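Beta-N-acetylhexosaminidase (Thermotoga neapolitana, PDB 5BZA) probably hydrolyses terminal non-reducing N-acetyl-D-hexosamine residues from N-acetyl-beta-D-hexosaminides, as a member of glycosyl hydrolase family 3. Local coordinates at residues Glu398-Phe403 against Asp423-Phe428. Residues are numbered along the deposited sequence; the frame is centred on the assembly and turned at random.
Sequences ELIFDF and DRTIYF. With CD (cadmium ion), chain T.
With CG anti to the carbonyl carbon in F401, F403 and F428 (chi1 near -70° in all three), the three rings gather on one face of two parallel strands. F403 and F428, side by side, form an offset stack with centroids 4.6 Å apart and planes at 23°. F428 also reaches F401, its CE1 lying 3.4 Å from F401 CG, over the face of that ring; the two planes stand 57° apart. I426 CD1 adds a methyl 3.7 Å from F401 CE1. Were F401 an alanine, CE1 and CZ of F428 and the I426 methyl would probably lose the ring they rest against, leaving F403 as the neighbour of F428 in the cluster. Helix 452-463 packs on the three rings, through L462 among others, while helix 411-418 connects strands 399-404 and 425-429 as a beta-alpha-beta unit. Four backbone hydrogen bonds join the strands, the first from I400 N to R424 O (2.7 Å), the last from F428 N to D402 O (2.8 Å). E398, just before its strand, binds cadmium through both carboxylate oxygens, with E346 a further ligand. Opposite the ring cluster, D402 OD2 approaches the edge of Y427, 3.2 Å from CE1, and is satisfied by H417 ND1, while H417 O bonds Y427 OH, a polar group buried behind the sheet.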
loop_
_atom_site.group_PDB
_atom_site.type_symbol
_atom_site.label_atom_id
_atom_site.label_comp_id
_atom_site.label_asym_id
_atom_site.label_seq_id
_atom_site.Cartn_x
_atom_site.Cartn_y
_atom_site.Cartn_z
ATOM N N GLU B 398 27.692 4.290 -28.177
ATOM C CA GLU B 398 28.765 3.415 -27.744
ATOM C C GLU B 398 28.169 2.120 -27.213
ATOM O O GLU B 398 28.797 1.052 -27.259
ATOM C CB GLU B 398 29.585 4.110 -26.676
ATOM C CG GLU B 398 29.890 5.512 -27.067
ATOM C CD GLU B 398 30.524 6.267 -25.919
ATOM O OE1 GLU B 398 30.744 5.653 -24.849
ATOM O OE2 GLU B 398 30.781 7.465 -26.094
ATOM N N LEU B 399 26.952 2.235 -26.685
ATOM C CA LEU B 399 26.219 1.086 -26.168
ATOM C C LEU B 399 24.774 1.403 -26.287
ATOM O O LEU B 399 24.351 2.510 -25.952
ATOM C CB LEU B 399 26.588 0.774 -24.721
ATOM C CG LEU B 399 26.149 -0.547 -24.057
ATOM C CD1 LEU B 399 26.574 -1.786 -24.856
ATOM C CD2 LEU B 399 26.754 -0.615 -22.640
ATOM N N ILE B 400 24.016 0.439 -26.820
ATOM C CA ILE B 400 22.604 0.664 -27.022
ATOM C C ILE B 400 21.819 -0.393 -26.274
ATOM O O ILE B 400 22.119 -1.584 -26.386
ATOM C CB ILE B 400 22.233 0.651 -28.503
ATOM C CG1 ILE B 400 23.117 1.633 -29.272
ATOM C CG2 ILE B 400 20.779 1.069 -28.657
ATOM C CD1 ILE B 400 22.880 1.671 -30.798
ATOM N N PHE B 401 20.830 0.056 -25.496
ATOM C CA PHE B 401 19.937 -0.858 -24.794
ATOM C C PHE B 401 18.603 -0.783 -25.484
ATOM O O PHE B 401 17.905 0.233 -25.352
ATOM C CB PHE B 401 19.737 -0.495 -23.311
ATOM C CG PHE B 401 20.935 -0.748 -22.423
ATOM C CD1 PHE B 401 22.076 -1.357 -22.910
ATOM C CD2 PHE B 401 20.868 -0.454 -21.063
ATOM C CE1 PHE B 401 23.169 -1.596 -22.086
ATOM C CE2 PHE B 401 21.958 -0.710 -20.205
ATOM C CZ PHE B 401 23.111 -1.281 -20.719
ATOM N N ASP B 402 18.220 -1.849 -26.193
ATOM C CA ASP B 402 16.904 -1.865 -26.825
ATOM C C ASP B 402 15.951 -2.631 -25.897
ATOM O O ASP B 402 16.111 -3.832 -25.629
ATOM C CB ASP B 402 16.986 -2.479 -28.241
ATOM C CG ASP B 402 15.612 -2.643 -28.929
ATOM O OD1 ASP B 402 14.609 -2.008 -28.500
ATOM O OD2 ASP B 402 15.563 -3.368 -29.975
ATOM N N PHE B 403 14.963 -1.913 -25.382
ATOM C CA PHE B 403 13.989 -2.539 -24.497
ATOM C C PHE B 403 12.828 -3.004 -25.345
ATOM O O PHE B 403 11.896 -2.256 -25.689
ATOM C CB PHE B 403 13.558 -1.583 -23.384
ATOM C CG PHE B 403 14.638 -1.347 -22.371
ATOM C CD1 PHE B 403 14.829 -2.243 -21.325
ATOM C CD2 PHE B 403 15.529 -0.304 -22.520
ATOM C CE1 PHE B 403 15.847 -2.058 -20.410
ATOM C CE2 PHE B 403 16.556 -0.121 -21.604
ATOM C CZ PHE B 403 16.710 -0.999 -20.553
ATOM N N ASP B 423 27.093 -5.299 -32.565
ATOM C CA ASP B 423 28.292 -5.317 -31.750
ATOM C C ASP B 423 28.122 -4.546 -30.410
ATOM O O ASP B 423 28.852 -4.752 -29.432
ATOM C CB ASP B 423 29.441 -4.748 -32.557
ATOM C CG ASP B 423 30.701 -5.555 -32.389
ATOM O OD1 ASP B 423 30.585 -6.798 -32.308
ATOM O OD2 ASP B 423 31.803 -4.957 -32.330
ATOM N N ARG B 424 27.135 -3.667 -30.354
ATOM C CA ARG B 424 27.075 -2.783 -29.213
ATOM C C ARG B 424 25.611 -2.524 -28.827
ATOM O O ARG B 424 25.260 -1.478 -28.237
ATOM C CB ARG B 424 27.847 -1.504 -29.529
ATOM C CG ARG B 424 27.479 -0.861 -30.846
ATOM C CD ARG B 424 28.434 0.267 -31.226
ATOM N NE ARG B 424 28.031 0.876 -32.491
ATOM C CZ ARG B 424 28.405 0.446 -33.692
ATOM N NH1 ARG B 424 29.233 -0.589 -33.790
ATOM N NH2 ARG B 424 27.956 1.065 -34.782
ATOM N N THR B 425 24.756 -3.503 -29.130
ATOM C CA THR B 425 23.354 -3.390 -28.746
ATOM C C THR B 425 23.035 -4.555 -27.837
ATOM O O THR B 425 23.469 -5.678 -28.078
ATOM C CB THR B 425 22.395 -3.384 -29.932
ATOM O OG1 THR B 425 22.674 -2.250 -30.748
ATOM C CG2 THR B 425 20.942 -3.308 -29.450
ATOM N N ILE B 426 22.331 -4.262 -26.747
ATOM C CA ILE B 426 21.842 -5.300 -25.852
ATOM C C ILE B 426 20.339 -5.256 -25.915
ATOM O O ILE B 426 19.729 -4.179 -25.756
ATOM C CB ILE B 426 22.338 -5.106 -24.413
ATOM C CG1 ILE B 426 23.866 -5.003 -24.408
ATOM C CG2 ILE B 426 21.921 -6.283 -23.542
ATOM C CD1 ILE B 426 24.473 -4.948 -23.022
ATOM N N TYR B 427 19.757 -6.431 -26.177
ATOM C CA TYR B 427 18.322 -6.567 -26.304
ATOM C C TYR B 427 17.750 -7.021 -24.981
ATOM O O TYR B 427 18.103 -8.098 -24.464
ATOM C CB TYR B 427 17.947 -7.561 -27.419
ATOM C CG TYR B 427 18.326 -7.026 -28.766
ATOM C CD1 TYR B 427 17.480 -6.143 -29.429
ATOM C CD2 TYR B 427 19.537 -7.371 -29.366
ATOM C CE1 TYR B 427 17.822 -5.605 -30.632
ATOM C CE2 TYR B 427 19.896 -6.839 -30.611
ATOM C CZ TYR B 427 19.031 -5.961 -31.229
ATOM O OH TYR B 427 19.348 -5.426 -32.458
ATOM N N PHE B 428 16.867 -6.192 -24.436
ATOM C CA PHE B 428 16.174 -6.558 -23.218
ATOM C C PHE B 428 14.782 -6.996 -23.615
ATOM O O PHE B 428 13.939 -6.160 -23.959
ATOM C CB PHE B 428 16.126 -5.381 -22.207
ATOM C CG PHE B 428 17.477 -4.995 -21.640
ATOM C CD1 PHE B 428 18.372 -4.234 -22.385
ATOM C CD2 PHE B 428 17.837 -5.363 -20.339
ATOM C CE1 PHE B 428 19.627 -3.862 -21.854
ATOM C CE2 PHE B 428 19.094 -4.995 -19.800
ATOM C CZ PHE B 428 19.983 -4.254 -20.562
HETATM CD CD CD T . 32.119 7.742 -23.728
HETATM O O HOH W 1 33.793 5.990 -23.422
#